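Local structure of uncharacterized protein Rv2277c (Mycobacterium tuberculosis, 5VUG) at residues A[59-64]-A[69-74]; A[24-29]-A[42-47]. The protein is of unknown function but contains a TIM-barrel glycerophosphodiester phosphodiesterase domain and probably hydrolyses phosphoric diesters. One frame throughout, in Å; residues are numbered along the deposited sequence.

Contact 1 (A[59-64]-A[69-74]); sequences PSDLAT and AGPVNS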
ATOM      1  N   PRO A  59      -7.817  23.767  13.304  1.00 10.85           N
ATOM      2  CA  PRO A  59      -8.999  23.368  12.526  1.00 11.66           C
ATOM      3  C   PRO A  59      -9.295  24.321  11.374  1.00 11.71           C
ATOM      4  O   PRO A  59      -8.827  25.460  11.318  1.00 11.49           O
ATOM      5  CB  PRO A  59     -10.129  23.396  13.562  1.00 10.38           C
ATOM      6  CG  PRO A  59      -9.442  23.182  14.868  1.00 11.06           C
ATOM      7  CD  PRO A  59      -8.148  23.944  14.730  1.00 10.29           C
ATOM      8  N   SER A  60     -10.115  23.840  10.438  1.00 11.45           N
ATOM      9  CA  SER A  60     -10.489  24.703   9.322  1.00 13.16           C
ATOM     10  C   SER A  60     -11.477  25.788   9.747  1.00 11.42           C
ATOM     11  O   SER A  60     -11.494  26.874   9.153  1.00 13.58           O
ATOM     12  CB  SER A  60     -11.024  23.873   8.159  1.00 18.99           C
ATOM     13  OG  SER A  60     -12.128  23.093   8.568  1.00 24.55           O
ATOM     14  N   ASP A  61     -12.288  25.536  10.776  1.00 12.39           N
ATOM     15  CA  ASP A  61     -13.261  26.515  11.246  1.00 12.20           C
ATOM     16  C   ASP A  61     -13.014  26.873  12.706  1.00 11.07           C
ATOM     17  O   ASP A  61     -12.689  26.010  13.532  1.00 11.25           O
ATOM     18  CB  ASP A  61     -14.711  26.051  11.059  1.00 13.02           C
ATOM     19  CG  ASP A  61     -15.696  27.213  11.080  1.00 12.17           C
ATOM     20  OD1 ASP A  61     -16.157  27.612  12.185  1.00 13.04           O
ATOM     21  OD2 ASP A  61     -15.992  27.743   9.986  1.00 15.94           O
ATOM     22  N   LEU A  62     -13.195  28.158  13.006  1.00 11.36           N
ATOM     23  CA  LEU A  62     -13.035  28.668  14.363  1.00 10.25           C
ATOM     24  C   LEU A  62     -14.005  28.033  15.357  1.00 10.08           C
ATOM     25  O   LEU A  62     -13.724  28.029  16.561  1.00 11.09           O
ATOM     26  CB  LEU A  62     -13.174  30.197  14.351  1.00 10.97           C
ATOM     27  CG  LEU A  62     -12.003  30.924  13.676  1.00 12.39           C
ATOM     28  CD1 LEU A  62     -12.396  32.336  13.301  1.00 15.16           C
ATOM     29  CD2 LEU A  62     -10.807  30.947  14.612  1.00 14.25           C
ATOM     30  N   ALA A  63     -15.148  27.517  14.898  1.00 11.54           N
ATOM     31  CA  ALA A  63     -16.103  26.953  15.842  1.00 11.66           C
ATOM     32  C   ALA A  63     -15.584  25.698  16.533  1.00 12.65           C
ATOM     33  O   ALA A  63     -16.071  25.351  17.615  1.00 13.68           O
ATOM     34  CB  ALA A  63     -17.434  26.652  15.147  1.00 12.49           C
ATOM     35  N   THR A  64     -14.612  25.004  15.942  1.00 12.88           N
ATOM     36  CA  THR A  64     -14.176  23.736  16.517  1.00 13.51           C
ATOM     37  C   THR A  64     -13.587  23.931  17.909  1.00 11.38           C
ATOM     38  O   THR A  64     -13.837  23.126  18.815  1.00 12.25           O
ATOM     39  CB  THR A  64     -13.190  23.046  15.572  1.00 11.77           C
ATOM     40  OG1 THR A  64     -13.849  22.785  14.326  1.00 12.84           O
ATOM     41  CG2 THR A  64     -12.696  21.729  16.165  1.00 13.34           C
ATOM     42  N   ALA A  69     -16.994  31.663  14.867  1.00 14.80           N
ATOM     43  CA  ALA A  69     -17.298  30.787  13.741  1.00 13.96           C
ATOM     44  C   ALA A  69     -16.717  31.362  12.458  1.00 14.25           C
ATOM     45  O   ALA A  69     -16.643  32.579  12.285  1.00 15.11           O
ATOM     46  CB  ALA A  69     -18.815  30.562  13.568  1.00 15.78           C
ATOM     47  N   GLY A  70     -16.310  30.468  11.556  1.00 13.20           N
ATOM     48  CA  GLY A  70     -15.818  30.867  10.253  1.00 11.28           C
ATOM     49  C   GLY A  70     -14.348  30.536  10.089  1.00 11.39           C
ATOM     50  O   GLY A  70     -13.677  30.152  11.047  1.00 12.07           O
ATOM     51  N   PRO A  71     -13.816  30.669   8.876  1.00 13.50           N
ATOM     52  CA  PRO A  71     -12.391  30.390   8.668  1.00 14.24           C
ATOM     53  C   PRO A  71     -11.526  31.466   9.313  1.00 13.50           C
ATOM     54  O   PRO A  71     -11.954  32.603   9.523  1.00 14.75           O
ATOM     55  CB  PRO A  71     -12.245  30.402   7.142  1.00 15.30           C
ATOM     56  CG  PRO A  71     -13.376  31.252   6.660  1.00 17.77           C
ATOM     57  CD  PRO A  71     -14.493  31.101   7.641  1.00 15.67           C
ATOM     58  N   VAL A  72     -10.285  31.086   9.636  1.00 13.66           N
ATOM     59  CA  VAL A  72      -9.348  32.035  10.234  1.00 13.00           C
ATOM     60  C   VAL A  72      -9.213  33.298   9.390  1.00 14.13           C
ATOM     61  O   VAL A  72      -9.200  34.418   9.919  1.00 14.02           O
ATOM     62  CB  VAL A  72      -7.984  31.364  10.463  1.00 11.17           C
ATOM     63  CG1 VAL A  72      -6.958  32.390  10.942  1.00 12.34           C
ATOM     64  CG2 VAL A  72      -8.137  30.246  11.468  1.00 13.80           C
ATOM     65  N   ASN A  73      -9.097  33.144   8.069  1.00 13.08           N
ATOM     66  CA  ASN A  73      -8.903  34.313   7.217  1.00 13.93           C
ATOM     67  C   ASN A  73     -10.178  35.117   6.988  1.00 17.07           C
ATOM     68  O   ASN A  73     -10.178  36.029   6.148  1.00 19.14           O
ATOM     69  CB  ASN A  73      -8.203  33.952   5.896  1.00 15.81           C
ATOM     70  CG  ASN A  73      -9.014  33.018   5.022  1.00 18.73           C
ATOM     71  OD1 ASN A  73     -10.211  32.801   5.240  1.00 19.36           O
ATOM     72  ND2 ASN A  73      -8.365  32.473   3.996  1.00 20.61           N
ATOM     73  N   SER A  74     -11.261  34.805   7.695  1.00 16.05           N
ATOM     74  CA  SER A  74     -12.447  35.651   7.647  1.00 17.96           C
ATOM     75  C   SER A  74     -12.450  36.715   8.735  1.00 17.96           C
ATOM     76  O   SER A  74     -13.396  37.512   8.799  1.00 20.05           O
ATOM     77  CB  SER A  74     -13.734  34.816   7.712  1.00 16.40           C
ATOM     78  OG  SER A  74     -13.969  34.318   9.024  1.00 17.65           O
TER
HETATM   79  O   HOH W   1      -9.366  28.542   8.741  1.00 14.46           O

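Contact 2 (A[24-29]-A[42-47]); sequences PENTVL and MWLTVQ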
ATOM      1  N   PRO A  24      -5.162  23.680  26.366  1.00 12.82           N
ATOM      2  CA  PRO A  24      -5.732  24.042  25.056  1.00 12.23           C
ATOM      3  C   PRO A  24      -4.674  24.169  23.972  1.00 12.28           C
ATOM      4  O   PRO A  24      -3.702  24.917  24.125  1.00 13.49           O
ATOM      5  CB  PRO A  24      -6.417  25.385  25.338  1.00 13.05           C
ATOM      6  CG  PRO A  24      -6.865  25.242  26.781  1.00 12.67           C
ATOM      7  CD  PRO A  24      -5.731  24.500  27.455  1.00 13.30           C
ATOM      8  N   GLU A  25      -4.837  23.412  22.891  1.00 10.00           N
ATOM      9  CA  GLU A  25      -3.788  23.331  21.885  1.00  9.51           C
ATOM     10  C   GLU A  25      -3.528  24.696  21.257  1.00  9.39           C
ATOM     11  O   GLU A  25      -4.419  25.540  21.144  1.00 12.08           O
ATOM     12  CB  GLU A  25      -4.163  22.319  20.804  1.00 10.07           C
ATOM     13  CG  GLU A  25      -5.458  22.636  20.060  1.00 11.08           C
ATOM     14  CD  GLU A  25      -5.696  21.685  18.925  1.00 12.05           C
ATOM     15  OE1 GLU A  25      -5.903  20.489  19.193  1.00 17.57           O
ATOM     16  OE2 GLU A  25      -5.658  22.128  17.762  1.00 11.46           O
ATOM     17  N   ASN A  26      -2.278  24.916  20.855  1.00  8.12           N
ATOM     18  CA  ASN A  26      -1.923  26.110  20.096  1.00  9.04           C
ATOM     19  C   ASN A  26      -2.228  27.414  20.848  1.00 11.45           C
ATOM     20  O   ASN A  26      -2.579  28.427  20.239  1.00 11.36           O
ATOM     21  CB  ASN A  26      -2.558  26.090  18.702  1.00 11.11           C
ATOM     22  CG  ASN A  26      -1.868  25.117  17.764  1.00  9.76           C
ATOM     23  OD1 ASN A  26      -0.630  25.070  17.701  1.00 11.30           O
ATOM     24  ND2 ASN A  26      -2.662  24.337  17.016  1.00  9.52           N
ATOM     25  N   THR A  27      -2.058  27.408  22.175  1.00 11.54           N
ATOM     26  CA  THR A  27      -2.175  28.620  22.985  1.00  9.94           C
ATOM     27  C   THR A  27      -0.862  28.889  23.712  1.00 10.48           C
ATOM     28  O   THR A  27      -0.043  27.991  23.897  1.00 11.30           O
ATOM     29  CB  THR A  27      -3.311  28.531  24.022  1.00 11.28           C
ATOM     30  OG1 THR A  27      -3.030  27.476  24.951  1.00 12.84           O
ATOM     31  CG2 THR A  27      -4.655  28.288  23.325  1.00 13.91           C
ATOM     32  N   VAL A  28      -0.671  30.144  24.133  1.00 10.63           N
ATOM     33  CA  VAL A  28       0.521  30.487  24.913  1.00 11.66           C
ATOM     34  C   VAL A  28       0.544  29.733  26.242  1.00 12.89           C
ATOM     35  O   VAL A  28       1.603  29.268  26.683  1.00 12.71           O
ATOM     36  CB  VAL A  28       0.667  32.012  25.078  1.00 13.65           C
ATOM     37  CG1 VAL A  28       1.772  32.353  26.102  1.00 16.26           C
ATOM     38  CG2 VAL A  28       0.957  32.654  23.713  1.00 15.22           C
ATOM     39  N   LEU A  29      -0.621  29.562  26.883  1.00 13.92           N
ATOM     40  CA  LEU A  29      -0.668  28.758  28.105  1.00 13.73           C
ATOM     41  C   LEU A  29      -0.087  27.369  27.864  1.00 12.18           C
ATOM     42  O   LEU A  29       0.752  26.888  28.636  1.00 13.80           O
ATOM     43  CB  LEU A  29      -2.096  28.669  28.664  1.00 14.48           C
ATOM     44  CG  LEU A  29      -2.232  27.828  29.948  1.00 14.91           C
ATOM     45  CD1 LEU A  29      -1.458  28.470  31.080  1.00 18.42           C
ATOM     46  CD2 LEU A  29      -3.688  27.619  30.363  1.00 18.17           C
HETATM   47  N   MSE A  42       8.826  22.301  19.727  1.00  8.27           N
HETATM   48  CA  MSE A  42       7.476  22.845  19.812  1.00  8.62           C
HETATM   49  C   MSE A  42       6.829  22.791  18.426  1.00  9.04           C
HETATM   50  O   MSE A  42       7.301  23.436  17.485  1.00 11.67           O
HETATM   51  CB  MSE A  42       7.540  24.293  20.327  1.00 13.00           C
HETATM   52  CG  MSE A  42       6.206  24.905  20.737  1.00 13.55           C
HETATM   53 SE   MSE A  42       5.487  24.081  22.367  0.83 17.54          SE
HETATM   54  CE  MSE A  42       6.901  24.530  23.629  1.00 13.41           C
ATOM     55  N   TRP A  43       5.758  22.019  18.289  1.00  7.66           N
ATOM     56  CA  TRP A  43       5.050  21.867  17.020  1.00  8.65           C
ATOM     57  C   TRP A  43       3.776  22.709  17.079  1.00  6.69           C
ATOM     58  O   TRP A  43       2.924  22.484  17.941  1.00  8.28           O
ATOM     59  CB  TRP A  43       4.697  20.389  16.803  1.00  9.93           C
ATOM     60  CG  TRP A  43       3.933  20.093  15.533  1.00  9.99           C
ATOM     61  CD1 TRP A  43       2.623  20.418  15.247  1.00  8.18           C
ATOM     62  CD2 TRP A  43       4.428  19.394  14.386  1.00  8.45           C
ATOM     63  NE1 TRP A  43       2.288  19.966  13.990  1.00 10.08           N
ATOM     64  CE2 TRP A  43       3.376  19.341  13.436  1.00 10.69           C
ATOM     65  CE3 TRP A  43       5.661  18.812  14.063  1.00  8.89           C
ATOM     66  CZ2 TRP A  43       3.524  18.734  12.186  1.00 12.44           C
ATOM     67  CZ3 TRP A  43       5.807  18.208  12.820  1.00  9.93           C
ATOM     68  CH2 TRP A  43       4.743  18.180  11.891  1.00 10.00           C
ATOM     69  N   LEU A  44       3.635  23.660  16.159  1.00  7.39           N
ATOM     70  CA  LEU A  44       2.549  24.631  16.209  1.00  8.72           C
ATOM     71  C   LEU A  44       1.866  24.690  14.849  1.00  8.04           C
ATOM     72  O   LEU A  44       2.537  24.611  13.812  1.00  9.42           O
ATOM     73  CB  LEU A  44       3.111  26.018  16.549  1.00  8.19           C
ATOM     74  CG  LEU A  44       3.926  26.134  17.845  1.00  9.52           C
ATOM     75  CD1 LEU A  44       4.597  27.492  17.949  1.00 10.96           C
ATOM     76  CD2 LEU A  44       3.043  25.844  19.076  1.00  9.70           C
ATOM     77  N   THR A  45       0.541  24.851  14.835  1.00  8.75           N
ATOM     78  CA  THR A  45      -0.204  24.907  13.578  1.00  7.99           C
ATOM     79  C   THR A  45      -0.509  26.364  13.260  1.00  8.88           C
ATOM     80  O   THR A  45      -1.041  27.080  14.112  1.00 10.16           O
ATOM     81  CB  THR A  45      -1.526  24.136  13.657  1.00  7.90           C
ATOM     82  OG1 THR A  45      -1.383  22.980  14.488  1.00  9.91           O
ATOM     83  CG2 THR A  45      -1.946  23.719  12.257  1.00 10.26           C
ATOM     84  N   VAL A  46      -0.193  26.799  12.038  1.00  9.81           N
ATOM     85  CA  VAL A  46      -0.198  28.219  11.686  1.00  9.59           C
ATOM     86  C   VAL A  46      -1.193  28.484  10.556  1.00 10.12           C
ATOM     87  O   VAL A  46      -1.213  27.764   9.548  1.00 11.15           O
ATOM     88  CB  VAL A  46       1.210  28.717  11.310  1.00 10.11           C
ATOM     89  CG1 VAL A  46       1.217  30.237  11.214  1.00 10.90           C
ATOM     90  CG2 VAL A  46       2.242  28.217  12.333  1.00 10.05           C
ATOM     91  N   GLN A  47      -2.026  29.508  10.740  1.00 10.21           N
ATOM     92  CA  GLN A  47      -2.911  30.055   9.710  1.00 10.75           C
ATOM     93  C   GLN A  47      -2.727  31.570   9.703  1.00 11.71           C
ATOM     94  O   GLN A  47      -1.959  32.116  10.497  1.00 15.40           O
ATOM     95  CB  GLN A  47      -4.371  29.603   9.912  1.00 10.11           C
ATOM     96  CG  GLN A  47      -4.534  28.077   9.831  1.00 11.80           C
ATOM     97  CD  GLN A  47      -5.989  27.645   9.798  1.00 12.55           C
ATOM     98  OE1 GLN A  47      -6.749  28.071   8.926  1.00 15.45           O
ATOM     99  NE2 GLN A  47      -6.384  26.793  10.741  1.00 12.15           N
TER

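Contact 1 (A[59-64]-A[69-74])
S60 meets the partner segment through its backbone: its carbonyl O lies 3.7 Å from CA of P71 and receives a hydrogen bond from a water that in turn accepts the N-H of V72, bridging the two segments at this end. D61 comes next and supplies the side-chain acceptor of the contact. With CG anti to the backbone N (chi1 -160°), the carboxylate is carried over to G70, where OD1 accepts the backbone N of G70 at 2.9 Å in a nearly straight bond. The donor arrives on the syn side, well out of the carboxylate plane, whereas the backbone N of A63 reaches the same OD1 from the anti side, also at 2.9 Å. Two backbone N-H groups, one from each segment, thus fix the rotation of the acid. G70 has phi/psi of 114/170°, a conformation suited to glycine, since a CB would be jammed against the preceding carbonyl O.

L62 returns a backbone bond, its N donating to O of G70 at 2.8 Å, so that G70 is gripped through both its N and its O. The L62 side chain points toward 69-74 and lies against the same carbonyl, its CG 3.2 Å from O of G70; CD2 meets CG2 of V72 at 4.2 Å, the two side chains crossing at about a right angle, and both residues also pack on L80 of helix 77-80. A63 adds a looser methyl contact, CB to CB of A69 at 4.4 Å, on the exposed side. Within 69-74, O of P71 accepts both N and OG of S74, closing the 3-10 turn. OD1 of D61 accepting the N of A63, two residues on, makes an Asx turn; the bond to G70 joins this turn to the second half of the loop between strand 54-56 and helix 77-80.

Contact 2 (A[24-29]-A[42-47])
N26 reaches T45 across the first beta-alpha-beta unit of the TIM barrel, in which helix 28-36 connects the parallel strands 12-16 and 41-48. The asparagine sits at the third position of a type II turn from P24 to T27, with positive phi, and its side chain is directed at the strand. CG lies beside the backbone N (chi1 -74°), and chi2 of -45° turns the amide so that both of its polar ends engage T45. OD1 accepts the backbone N of T45 at 3.1 Å; the bond is straight at the hydrogen, yet the donor stands above the carbonyl plane of the amide. ND2 gives a hydrogen to OG1 of T45, also at 3.1 Å, with the hydroxyl oxygen only slightly tilted from the amide plane. The pair of bonds holds the buried amide in one orientation. Beside it, CD2 of L44 approaches OD1 of N26 to 4.0 Å, and L56 packs on both N26 and L44.

The turn is braced from within, as OG1 of T27 donates to O of P24 while capping N of A30 at the start of the helix. E25, next to N26, forms salt bridges with R17 and R58. CA of L44 lies 3.5 Å from OD1 of N26, next to the N-H that this oxygen accepts.

In the fold
Contact 2 is wholly buried, its centre about 10 Å from the centre of the chain, and ties the turn before helix 28-36 to strand 41-48 of the barrel; the centre of contact 1 lies about 19 Å out, where half of the touching residues are exposed, and it joins two parts of one loop. In both, a side-chain oxygen accepts backbone N-H, one in contact 2 and two in contact 1, but in contact 2 a neutral amide pairs with a single threonine, whereas in contact 1 the acceptor is a carboxylate and a water bridge assists at the edge. Strand 41-48 connects them: Q47 NE2 probably hydrogen-bonds O of P59, and its OE1 packs against V72 CG2.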